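Uncharacterized protein (Bacteroides dorei DSM 17855, PDB 5TGF) is a putative serine beta-lactamase-related hydrolase of unknown substrate, which also binds calcium. Local coordinates at residues D80-V83 with E84-L87; P88-G92 with D93-G97; M163-F167 with E168-Q172. All coordinates share one frame; numbering follows the deposited sequence.

Interaction 1 (D80-V83 with E84-L87); sequences DDPV and EKWL
Asp-81 OD2 takes two side-chain donors from the short helix that follows it. Trp-86 NE1 gives it a nearly straight bond of 2.9 Å (N-H...O 172°), with the oxygen lying almost in the indole plane. The indole N-H meets OD2 on its anti side, 33° out of the carboxylate plane. Lys-85 NZ forms a salt bridge to the same oxygen at 3.0 Å, from the same face but more steeply above the plane. The extended Lys-85 chain, with CG anti to the backbone N (chi1 170°), carries the ammonium back past Pro-82. That ammonium has a second carboxylate partner in Asp-76, and Asp-81 OD2 also accepts from Ser-78 N.

Backbone bonds close the turn. Lys-85 N reaches Pro-82 O. Val-83 O receives both Trp-86 N and Leu-87 N, the latter at 2.9 Å.

Packing is slighter. Val-83 CG1 meets Leu-87 CD1 at 4.0 Å, and Lys-85 CB lies near Pro-82 CD. Helix 150-163 borders Val-83, Trp-86 and Leu-87.

Three donors on one carboxylate oxygen of buried Asp-81 probably favour its charged form. The Trp-86 NE1 bond helps to hold the rotation of the indole beside Leu-77, part of a calcium site empty in this model.

Interaction 2 (P88-G92 with D93-G97); sequences PQFRG and DAKGG
Phe-90 and Lys-95 meet at the rim of the aromatic ring. Lys-95 CB lies in the ring plane, 3.9 Å from Phe-90 CD2. Further along the lysine side chain, Lys-95 CE approaches Phe-90 CE2 at 4.0 Å. Phe-90 CB packs on Gly-96 CA.

The backbone between them folds as a type II beta turn from Phe-90 to Asp-93. Asp-93 N donates to Phe-90 O at 3.2 Å. Gly-92 takes the turn position with positive phi (97°), a conformation glycine adopts readily. A water accepts from Gly-92 N and donates to Asp-93 O, bridging the two segments.

Asp-93 positions the lysine. Its CG is anti to the backbone N (chi1 -163°), which directs the carboxylate to the start of the 3-10 segment 94-97. OD1 accepts Lys-95 N at 3.0 Å through its anti lone pair, making an Asx turn. The same oxygen forms a salt bridge with Lys-95 NZ at 2.8 Å, on the syn side but 33° out of the carboxylate plane. The lysine bends at chi3 and chi4 to bring its ammonium back to this oxygen. Leu-133 O and Leu-135 O also accept from NZ, and Val-129 and Leu-133 of helix 125-133 pack on Phe-90.

The lysine is buried, so one carboxylate and two carbonyls probably offset the cost of burying its charge. Its alkyl part borders the phenyl ring while its ammonium ties the turn to the end of helix 125-133.

Interaction 3 (M163-F167 with E168-Q172); sequences MGKEF and EPLFQ
Leu-170 turns its two methyl groups back over the loop that leads into its helix. The Met-163 and Lys-165 side chains each cross it at a slant, and CD2 meets both. This branch lies 3.7 Å from CE of selenomethionine Met-163 and equally close to its CG. Bends at chi2 and chi3 (-71° and -70°) bring the terminal methyl CE back to the branch that CG already touches. Leu-170 CD1 lies 3.4 Å from Lys-165 O.

The extended Lys-165 chain continues past Leu-170 to Pro-169. Its CB and CD lie near Leu-170 CD2, and its CE is 3.7 Å from Pro-169 CB. A water takes a weak bond from Lys-165 NZ and donates to Pro-169 O at 2.9 Å. On the first turn, Glu-166 CB faces Pro-169 CD at 4.0 Å. Glu-166 stands at the N-cap position. Its OE2 hydrogen-bonds to His-124 ND1, and Lys-165 NZ makes a salt bridge with Glu-173.

Two backbone bonds start helix 167-179. Leu-170 N donates to Glu-166 O at 3.0 Å, and Phe-171 N donates to Phe-167 O. Phe-167 and Phe-171 each pack edge-to-face with Phe-186.

Further along the helix, Gln-172 NE2 gives Glu-168 OE2 a straight bond (172°), with the acceptor in the amide plane. Glu-168 OE1 also accepts from Phe-186 N, and Gln-172 NE2 also donates to Ser-184 O.

Apolar groups therefore join the end of helix 150-163 to the next helix start, while the polar side chains Glu-168 and Gln-172 tie that start to residues 184 and 186.

Interactions 1 and 2 are neighbours, with centres 9 Å apart. Glu-84 N probably hydrogen-bonds to Gly-96 O at 3.0 Å. Val-83 CG1 packs on Phe-90 CG at 3.5 Å, so the short helix and the following turn share an apolar patch. Glu-84 and Arg-91 add a long, weak ion pair. Interaction 3 stands apart, its centre about 18 Å from that of interaction 1 and 23 Å from that of interaction 2. Interactions 1 and 3 both border the calcium-binding segment: Trp-86 is about 3 Å from Leu-77 and Met-163 about 4 Å from Thr-75, side chain to side chain. No calcium is bound there in this model. Interaction 2 lies away from that site.

Interaction 1 (D80-V83 with E84-L87)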
ATOM      1  N   ASP A  80     -14.960  11.672  -3.975  1.00 26.21           N
ATOM      2  CA  ASP A  80     -15.643  12.577  -3.065  1.00 24.66           C
ATOM      3  C   ASP A  80     -17.026  12.096  -2.614  1.00 21.63           C
ATOM      4  O   ASP A  80     -17.701  12.801  -1.873  1.00 22.42           O
ATOM      5  CB  ASP A  80     -15.713  13.950  -3.713  1.00 29.04           C
ATOM      6  CG  ASP A  80     -14.319  14.517  -4.021  1.00 34.88           C
ATOM      7  OD1 ASP A  80     -13.436  14.472  -3.139  1.00 32.13           O
ATOM      8  OD2 ASP A  80     -14.084  14.969  -5.161  1.00 46.81           O
ATOM      9  N   ASP A  81     -17.383  10.851  -2.927  1.00 20.42           N
ATOM     10  CA  ASP A  81     -18.638  10.289  -2.456  1.00 19.73           C
ATOM     11  C   ASP A  81     -18.619   9.974  -0.944  1.00 20.33           C
ATOM     12  O   ASP A  81     -17.633   9.436  -0.415  1.00 19.35           O
ATOM     13  CB  ASP A  81     -18.982   9.017  -3.204  1.00 19.77           C
ATOM     14  CG  ASP A  81     -19.460   9.260  -4.637  1.00 21.57           C
ATOM     15  OD1 ASP A  81     -19.574  10.412  -5.058  1.00 24.05           O
ATOM     16  OD2 ASP A  81     -19.683   8.266  -5.352  1.00 24.16           O
ATOM     17  N   PRO A  82     -19.717  10.265  -0.252  1.00 19.56           N
ATOM     18  CA  PRO A  82     -19.840   9.817   1.140  1.00 19.78           C
ATOM     19  C   PRO A  82     -20.244   8.372   1.244  1.00 18.58           C
ATOM     20  O   PRO A  82     -20.932   7.838   0.357  1.00 16.31           O
ATOM     21  CB  PRO A  82     -20.946  10.707   1.726  1.00 22.42           C
ATOM     22  CG  PRO A  82     -21.614  11.367   0.576  1.00 23.26           C
ATOM     23  CD  PRO A  82     -20.919  10.990  -0.714  1.00 23.18           C
ATOM     24  N   VAL A  83     -19.881   7.759   2.369  1.00 17.37           N
ATOM     25  CA  VAL A  83     -20.186   6.357   2.616  1.00 17.65           C
ATOM     26  C   VAL A  83     -21.688   6.056   2.395  1.00 18.99           C
ATOM     27  O   VAL A  83     -22.029   5.085   1.746  1.00 19.10           O
ATOM     28  CB  VAL A  83     -19.748   5.937   4.053  1.00 18.57           C
ATOM     29  CG1 VAL A  83     -20.249   4.558   4.423  1.00 18.48           C
ATOM     30  CG2 VAL A  83     -18.227   5.973   4.190  1.00 18.46           C
ATOM     31  N   GLU A  84     -22.553   6.904   2.956  1.00 20.96           N
ATOM     32  CA  GLU A  84     -23.985   6.661   2.989  1.00 25.94           C
ATOM     33  C   GLU A  84     -24.655   6.750   1.626  1.00 24.88           C
ATOM     34  O   GLU A  84     -25.751   6.233   1.448  1.00 24.07           O
ATOM     35  CB  GLU A  84     -24.653   7.637   3.977  1.00 30.04           C
ATOM     36  CG  GLU A  84     -24.526   9.105   3.559  1.00 32.68           C
ATOM     37  CD  GLU A  84     -24.473  10.051   4.749  1.00 38.47           C
ATOM     38  OE1 GLU A  84     -24.039  11.217   4.577  1.00 40.57           O
ATOM     39  OE2 GLU A  84     -24.837   9.628   5.874  1.00 37.37           O
ATOM     40  N   LYS A  85     -24.005   7.377   0.652  1.00 24.53           N
ATOM     41  CA  LYS A  85     -24.518   7.321  -0.724  1.00 24.93           C
ATOM     42  C   LYS A  85     -24.589   5.883  -1.236  1.00 26.23           C
ATOM     43  O   LYS A  85     -25.498   5.526  -1.991  1.00 28.57           O
ATOM     44  CB  LYS A  85     -23.666   8.169  -1.650  1.00 24.27           C
ATOM     45  CG  LYS A  85     -23.967   7.979  -3.130  1.00 27.95           C
ATOM     46  CD  LYS A  85     -23.132   8.890  -4.011  1.00 28.28           C
ATOM     47  CE  LYS A  85     -23.344   8.540  -5.476  1.00 31.11           C
ATOM     48  NZ  LYS A  85     -22.360   9.181  -6.382  1.00 37.43           N
ATOM     49  N   TRP A  86     -23.622   5.066  -0.833  1.00 24.25           N
ATOM     50  CA  TRP A  86     -23.501   3.725  -1.338  1.00 22.14           C
ATOM     51  C   TRP A  86     -23.933   2.679  -0.332  1.00 21.05           C
ATOM     52  O   TRP A  86     -24.418   1.651  -0.745  1.00 23.56           O
ATOM     53  CB  TRP A  86     -22.069   3.452  -1.838  1.00 23.64           C
ATOM     54  CG  TRP A  86     -21.728   4.232  -3.090  1.00 21.67           C
ATOM     55  CD1 TRP A  86     -21.166   5.469  -3.154  1.00 22.56           C
ATOM     56  CD2 TRP A  86     -22.078   3.880  -4.439  1.00 22.75           C
ATOM     57  NE1 TRP A  86     -21.091   5.878  -4.463  1.00 21.60           N
ATOM     58  CE2 TRP A  86     -21.650   4.929  -5.268  1.00 21.69           C
ATOM     59  CE3 TRP A  86     -22.740   2.797  -5.013  1.00 25.87           C
ATOM     60  CZ2 TRP A  86     -21.821   4.911  -6.647  1.00 22.72           C
ATOM     61  CZ3 TRP A  86     -22.901   2.765  -6.396  1.00 26.87           C
ATOM     62  CH2 TRP A  86     -22.433   3.811  -7.190  1.00 23.70           C
ATOM     63  N   LEU A  87     -23.729   2.929   0.965  1.00 21.03           N
ATOM     64  CA  LEU A  87     -24.051   1.970   2.026  1.00 21.08           C
ATOM     65  C   LEU A  87     -25.118   2.572   2.962  1.00 24.01           C
ATOM     66  O   LEU A  87     -24.783   3.171   3.991  1.00 22.66           O
ATOM     67  CB  LEU A  87     -22.818   1.582   2.853  1.00 20.68           C
ATOM     68  CG  LEU A  87     -21.568   1.206   2.059  1.00 19.47           C
ATOM     69  CD1 LEU A  87     -20.408   0.828   2.985  1.00 21.07           C
ATOM     70  CD2 LEU A  87     -21.909   0.044   1.146  1.00 21.30           C
TER

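Interaction 2 (P88-G92 with D93-G97)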
ATOM      1  N   PRO A  88     -26.403   2.419   2.596  1.00 27.04           N
ATOM      2  CA  PRO A  88     -27.433   3.172   3.312  1.00 27.82           C
ATOM      3  C   PRO A  88     -27.608   2.784   4.785  1.00 24.67           C
ATOM      4  O   PRO A  88     -28.161   3.580   5.555  1.00 24.35           O
ATOM      5  CB  PRO A  88     -28.712   2.921   2.491  1.00 29.63           C
ATOM      6  CG  PRO A  88     -28.429   1.701   1.685  1.00 33.40           C
ATOM      7  CD  PRO A  88     -26.946   1.714   1.423  1.00 30.73           C
ATOM      8  N   GLN A  89     -27.079   1.644   5.214  1.00 22.59           N
ATOM      9  CA  GLN A  89     -27.079   1.338   6.620  1.00 25.52           C
ATOM     10  C   GLN A  89     -26.271   2.339   7.448  1.00 23.86           C
ATOM     11  O   GLN A  89     -26.419   2.366   8.670  1.00 21.69           O
ATOM     12  CB  GLN A  89     -26.638  -0.132   6.889  1.00 34.56           C
ATOM     13  CG  GLN A  89     -25.142  -0.417   6.795  1.00 42.53           C
ATOM     14  CD  GLN A  89     -24.740  -1.855   7.168  1.00 54.80           C
ATOM     15  OE1 GLN A  89     -23.740  -2.388   6.657  1.00 54.52           O
ATOM     16  NE2 GLN A  89     -25.497  -2.476   8.073  1.00 55.82           N
ATOM     17  N   PHE A  90     -25.447   3.173   6.811  1.00 20.49           N
ATOM     18  CA  PHE A  90     -24.687   4.207   7.544  1.00 22.91           C
ATOM     19  C   PHE A  90     -25.451   5.528   7.760  1.00 22.07           C
ATOM     20  O   PHE A  90     -24.932   6.408   8.425  1.00 21.92           O
ATOM     21  CB  PHE A  90     -23.356   4.517   6.824  1.00 21.94           C
ATOM     22  CG  PHE A  90     -22.261   3.523   7.104  1.00 21.48           C
ATOM     23  CD1 PHE A  90     -22.304   2.249   6.577  1.00 22.55           C
ATOM     24  CD2 PHE A  90     -21.181   3.875   7.898  1.00 21.68           C
ATOM     25  CE1 PHE A  90     -21.306   1.331   6.858  1.00 23.69           C
ATOM     26  CE2 PHE A  90     -20.171   2.969   8.173  1.00 22.42           C
ATOM     27  CZ  PHE A  90     -20.235   1.698   7.661  1.00 23.54           C
ATOM     28  N   ARG A  91     -26.645   5.685   7.175  1.00 22.25           N
ATOM     29  CA  ARG A  91     -27.431   6.915   7.386  1.00 24.78           C
ATOM     30  C   ARG A  91     -27.871   6.969   8.844  1.00 26.20           C
ATOM     31  O   ARG A  91     -28.224   5.949   9.423  1.00 23.45           O
ATOM     32  CB  ARG A  91     -28.680   6.951   6.504  1.00 31.09           C
ATOM     33  CG  ARG A  91     -28.446   7.280   5.038  1.00 42.03           C
ATOM     34  CD  ARG A  91     -28.183   8.775   4.802  1.00 46.34           C
ATOM     35  NE  ARG A  91     -28.114   9.111   3.377  1.00 49.02           N
ATOM     36  CZ  ARG A  91     -27.701  10.283   2.889  1.00 44.50           C
ATOM     37  NH1 ARG A  91     -27.289  11.266   3.708  1.00 42.19           N
ATOM     38  NH2 ARG A  91     -27.682  10.466   1.571  1.00 43.34           N
ATOM     39  N   GLY A  92     -27.772   8.139   9.462  1.00 23.01           N
ATOM     40  CA  GLY A  92     -28.066   8.274  10.878  1.00 22.73           C
ATOM     41  C   GLY A  92     -26.842   8.233  11.767  1.00 23.66           C
ATOM     42  O   GLY A  92     -26.926   8.524  12.960  1.00 22.10           O
ATOM     43  N   ASP A  93     -25.717   7.815  11.189  1.00 24.86           N
ATOM     44  CA  ASP A  93     -24.443   7.705  11.887  1.00 26.60           C
ATOM     45  C   ASP A  93     -23.555   8.832  11.354  1.00 25.51           C
ATOM     46  O   ASP A  93     -23.613   9.189  10.176  1.00 25.58           O
ATOM     47  CB  ASP A  93     -23.850   6.313  11.589  1.00 27.90           C
ATOM     48  CG  ASP A  93     -22.752   5.905  12.560  1.00 34.24           C
ATOM     49  OD1 ASP A  93     -21.596   6.353  12.367  1.00 32.17           O
ATOM     50  OD2 ASP A  93     -23.037   5.136  13.505  1.00 33.09           O
ATOM     51  N   ALA A  94     -22.772   9.447  12.220  1.00 27.88           N
ATOM     52  CA  ALA A  94     -21.808  10.455  11.767  1.00 29.14           C
ATOM     53  C   ALA A  94     -20.798   9.915  10.735  1.00 27.66           C
ATOM     54  O   ALA A  94     -20.271  10.677   9.930  1.00 24.69           O
ATOM     55  CB  ALA A  94     -21.072  11.035  12.964  1.00 33.96           C
ATOM     56  N   LYS A  95     -20.532   8.608  10.766  1.00 26.55           N
ATOM     57  CA  LYS A  95     -19.629   7.988   9.805  1.00 23.03           C
ATOM     58  C   LYS A  95     -20.173   8.010   8.387  1.00 23.90           C
ATOM     59  O   LYS A  95     -19.408   7.801   7.452  1.00 23.08           O
ATOM     60  CB  LYS A  95     -19.349   6.523  10.169  1.00 23.83           C
ATOM     61  CG  LYS A  95     -18.567   6.356  11.462  1.00 25.06           C
ATOM     62  CD  LYS A  95     -18.087   4.929  11.674  1.00 23.72           C
ATOM     63  CE  LYS A  95     -19.238   3.964  11.939  1.00 26.44           C
ATOM     64  NZ  LYS A  95     -19.989   4.224  13.202  1.00 28.06           N
ATOM     65  N   GLY A  96     -21.494   8.132   8.223  1.00 22.30           N
ATOM     66  CA  GLY A  96     -22.090   8.120   6.887  1.00 21.02           C
ATOM     67  C   GLY A  96     -21.553   9.219   5.979  1.00 19.65           C
ATOM     68  O   GLY A  96     -21.584   9.086   4.750  1.00 19.94           O
ATOM     69  N   GLY A  97     -21.085  10.308   6.585  1.00 17.09           N
ATOM     70  CA  GLY A  97     -20.594  11.454   5.822  1.00 19.54           C
ATOM     71  C   GLY A  97     -19.120  11.430   5.461  1.00 20.11           C
ATOM     72  O   GLY A  97     -18.629  12.333   4.759  1.00 21.45           O
TER
HETATM   73  O   HOH W   1     -25.985  10.210   8.231  1.00 32.03           O

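Interaction 3 (M163-F167 with E168-Q172)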
HETATM    1  N   MSE A 163     -20.002  -2.211  -8.127  1.00 20.82           N
HETATM    2  CA  MSE A 163     -19.829  -3.209  -9.169  1.00 23.49           C
HETATM    3  C   MSE A 163     -20.764  -4.397  -9.089  1.00 24.26           C
HETATM    4  O   MSE A 163     -20.777  -5.230  -9.995  1.00 26.00           O
HETATM    5  CB  MSE A 163     -18.407  -3.783  -9.113  1.00 24.14           C
HETATM    6  CG  MSE A 163     -17.340  -2.735  -9.356  1.00 22.00           C
HETATM    7 SE   MSE A 163     -17.385  -2.217 -11.259  0.59 23.91          SE
HETATM    8  CE  MSE A 163     -16.684  -3.858 -12.066  1.00 23.63           C
ATOM      9  N   GLY A 164     -21.441  -4.571  -7.964  1.00 24.37           N
ATOM     10  CA  GLY A 164     -22.207  -5.798  -7.722  1.00 24.59           C
ATOM     11  C   GLY A 164     -21.373  -7.060  -7.651  1.00 25.78           C
ATOM     12  O   GLY A 164     -21.834  -8.136  -8.040  1.00 24.55           O
ATOM     13  N   LYS A 165     -20.172  -6.960  -7.071  1.00 20.81           N
ATOM     14  CA  LYS A 165     -19.209  -8.062  -7.113  1.00 21.67           C
ATOM     15  C   LYS A 165     -18.241  -7.920  -5.912  1.00 19.39           C
ATOM     16  O   LYS A 165     -17.895  -6.816  -5.537  1.00 21.07           O
ATOM     17  CB  LYS A 165     -18.407  -7.990  -8.416  1.00 22.77           C
ATOM     18  CG  LYS A 165     -17.786  -9.280  -8.867  1.00 26.12           C
ATOM     19  CD  LYS A 165     -17.230  -9.148 -10.300  1.00 26.71           C
ATOM     20  CE  LYS A 165     -16.292 -10.318 -10.581  1.00 32.06           C
ATOM     21  NZ  LYS A 165     -15.748 -10.365 -11.973  1.00 36.30           N
ATOM     22  N   GLU A 166     -17.792  -9.034  -5.364  1.00 18.76           N
ATOM     23  CA  GLU A 166     -16.949  -8.978  -4.165  1.00 21.58           C
ATOM     24  C   GLU A 166     -15.509  -8.554  -4.513  1.00 17.39           C
ATOM     25  O   GLU A 166     -15.075  -8.632  -5.672  1.00 15.73           O
ATOM     26  CB  GLU A 166     -16.989 -10.307  -3.415  1.00 22.29           C
ATOM     27  CG  GLU A 166     -18.285 -10.517  -2.628  1.00 25.42           C
ATOM     28  CD  GLU A 166     -18.126 -11.525  -1.512  1.00 28.96           C
ATOM     29  OE1 GLU A 166     -18.048 -12.719  -1.818  1.00 29.12           O
ATOM     30  OE2 GLU A 166     -17.979 -11.127  -0.335  1.00 26.49           O
ATOM     31  N   PHE A 167     -14.799  -8.076  -3.498  1.00 17.20           N
ATOM     32  CA  PHE A 167     -13.529  -7.378  -3.678  1.00 16.48           C
ATOM     33  C   PHE A 167     -12.415  -8.273  -4.224  1.00 16.15           C
ATOM     34  O   PHE A 167     -11.609  -7.839  -5.074  1.00 15.84           O
ATOM     35  CB  PHE A 167     -13.095  -6.701  -2.363  1.00 16.96           C
ATOM     36  CG  PHE A 167     -11.885  -5.804  -2.528  1.00 16.86           C
ATOM     37  CD1 PHE A 167     -12.027  -4.510  -2.945  1.00 18.40           C
ATOM     38  CD2 PHE A 167     -10.614  -6.314  -2.374  1.00 19.29           C
ATOM     39  CE1 PHE A 167     -10.913  -3.699  -3.164  1.00 19.18           C
ATOM     40  CE2 PHE A 167      -9.496  -5.506  -2.552  1.00 19.54           C
ATOM     41  CZ  PHE A 167      -9.655  -4.212  -2.963  1.00 18.08           C
ATOM     42  N   GLU A 168     -12.307  -9.494  -3.728  1.00 14.47           N
ATOM     43  CA  GLU A 168     -11.268 -10.376  -4.248  1.00 15.03           C
ATOM     44  C   GLU A 168     -11.505 -10.691  -5.766  1.00 17.29           C
ATOM     45  O   GLU A 168     -10.572 -10.595  -6.579  1.00 15.53           O
ATOM     46  CB  GLU A 168     -11.122 -11.612  -3.387  1.00 17.27           C
ATOM     47  CG  GLU A 168     -10.176 -12.685  -3.927  1.00 20.45           C
ATOM     48  CD  GLU A 168      -8.751 -12.202  -4.199  1.00 20.64           C
ATOM     49  OE1 GLU A 168      -8.298 -11.215  -3.599  1.00 23.25           O
ATOM     50  OE2 GLU A 168      -8.066 -12.817  -5.026  1.00 24.30           O
ATOM     51  N   PRO A 169     -12.750 -11.047  -6.146  1.00 17.04           N
ATOM     52  CA  PRO A 169     -12.973 -11.248  -7.578  1.00 18.61           C
ATOM     53  C   PRO A 169     -12.742  -9.990  -8.400  1.00 17.27           C
ATOM     54  O   PRO A 169     -12.192 -10.086  -9.515  1.00 18.42           O
ATOM     55  CB  PRO A 169     -14.450 -11.664  -7.657  1.00 19.46           C
ATOM     56  CG  PRO A 169     -14.772 -12.214  -6.350  1.00 19.81           C
ATOM     57  CD  PRO A 169     -13.803 -11.675  -5.335  1.00 18.26           C
ATOM     58  N   LEU A 170     -13.065  -8.831  -7.843  1.00 16.17           N
ATOM     59  CA  LEU A 170     -12.750  -7.569  -8.503  1.00 18.91           C
ATOM     60  C   LEU A 170     -11.260  -7.362  -8.723  1.00 18.48           C
ATOM     61  O   LEU A 170     -10.828  -6.914  -9.783  1.00 18.18           O
ATOM     62  CB  LEU A 170     -13.326  -6.381  -7.739  1.00 18.27           C
ATOM     63  CG  LEU A 170     -14.837  -6.191  -7.844  1.00 18.68           C
ATOM     64  CD1 LEU A 170     -15.225  -5.113  -6.862  1.00 18.63           C
ATOM     65  CD2 LEU A 170     -15.229  -5.804  -9.292  1.00 19.88           C
ATOM     66  N   PHE A 171     -10.458  -7.690  -7.719  1.00 16.70           N
ATOM     67  CA  PHE A 171      -9.021  -7.580  -7.867  1.00 15.80           C
ATOM     68  C   PHE A 171      -8.537  -8.429  -9.033  1.00 17.67           C
ATOM     69  O   PHE A 171      -7.693  -7.985  -9.804  1.00 16.29           O
ATOM     70  CB  PHE A 171      -8.320  -8.030  -6.586  1.00 16.06           C
ATOM     71  CG  PHE A 171      -6.833  -8.207  -6.735  1.00 16.06           C
ATOM     72  CD1 PHE A 171      -6.035  -7.193  -7.247  1.00 13.72           C
ATOM     73  CD2 PHE A 171      -6.230  -9.383  -6.317  1.00 14.59           C
ATOM     74  CE1 PHE A 171      -4.662  -7.386  -7.397  1.00 14.78           C
ATOM     75  CE2 PHE A 171      -4.887  -9.578  -6.482  1.00 15.51           C
ATOM     76  CZ  PHE A 171      -4.094  -8.555  -6.998  1.00 14.02           C
ATOM     77  N   GLN A 172      -9.037  -9.659  -9.137  1.00 18.49           N
ATOM     78  CA  GLN A 172      -8.597 -10.557 -10.195  1.00 20.02           C
ATOM     79  C   GLN A 172      -9.087 -10.024 -11.554  1.00 18.39           C
ATOM     80  O   GLN A 172      -8.339 -10.016 -12.498  1.00 18.33           O
ATOM     81  CB  GLN A 172      -9.101 -11.986  -9.970  1.00 19.89           C
ATOM     82  CG  GLN A 172      -8.610 -12.650  -8.663  1.00 20.64           C
ATOM     83  CD  GLN A 172      -7.093 -12.804  -8.586  1.00 22.60           C
ATOM     84  OE1 GLN A 172      -6.396 -12.908  -9.606  1.00 20.78           O
ATOM     85  NE2 GLN A 172      -6.586 -12.917  -7.363  1.00 20.50           N
TER
HETATM   86  O   HOH W   2     -13.018 -12.293 -11.157  1.00 24.77           O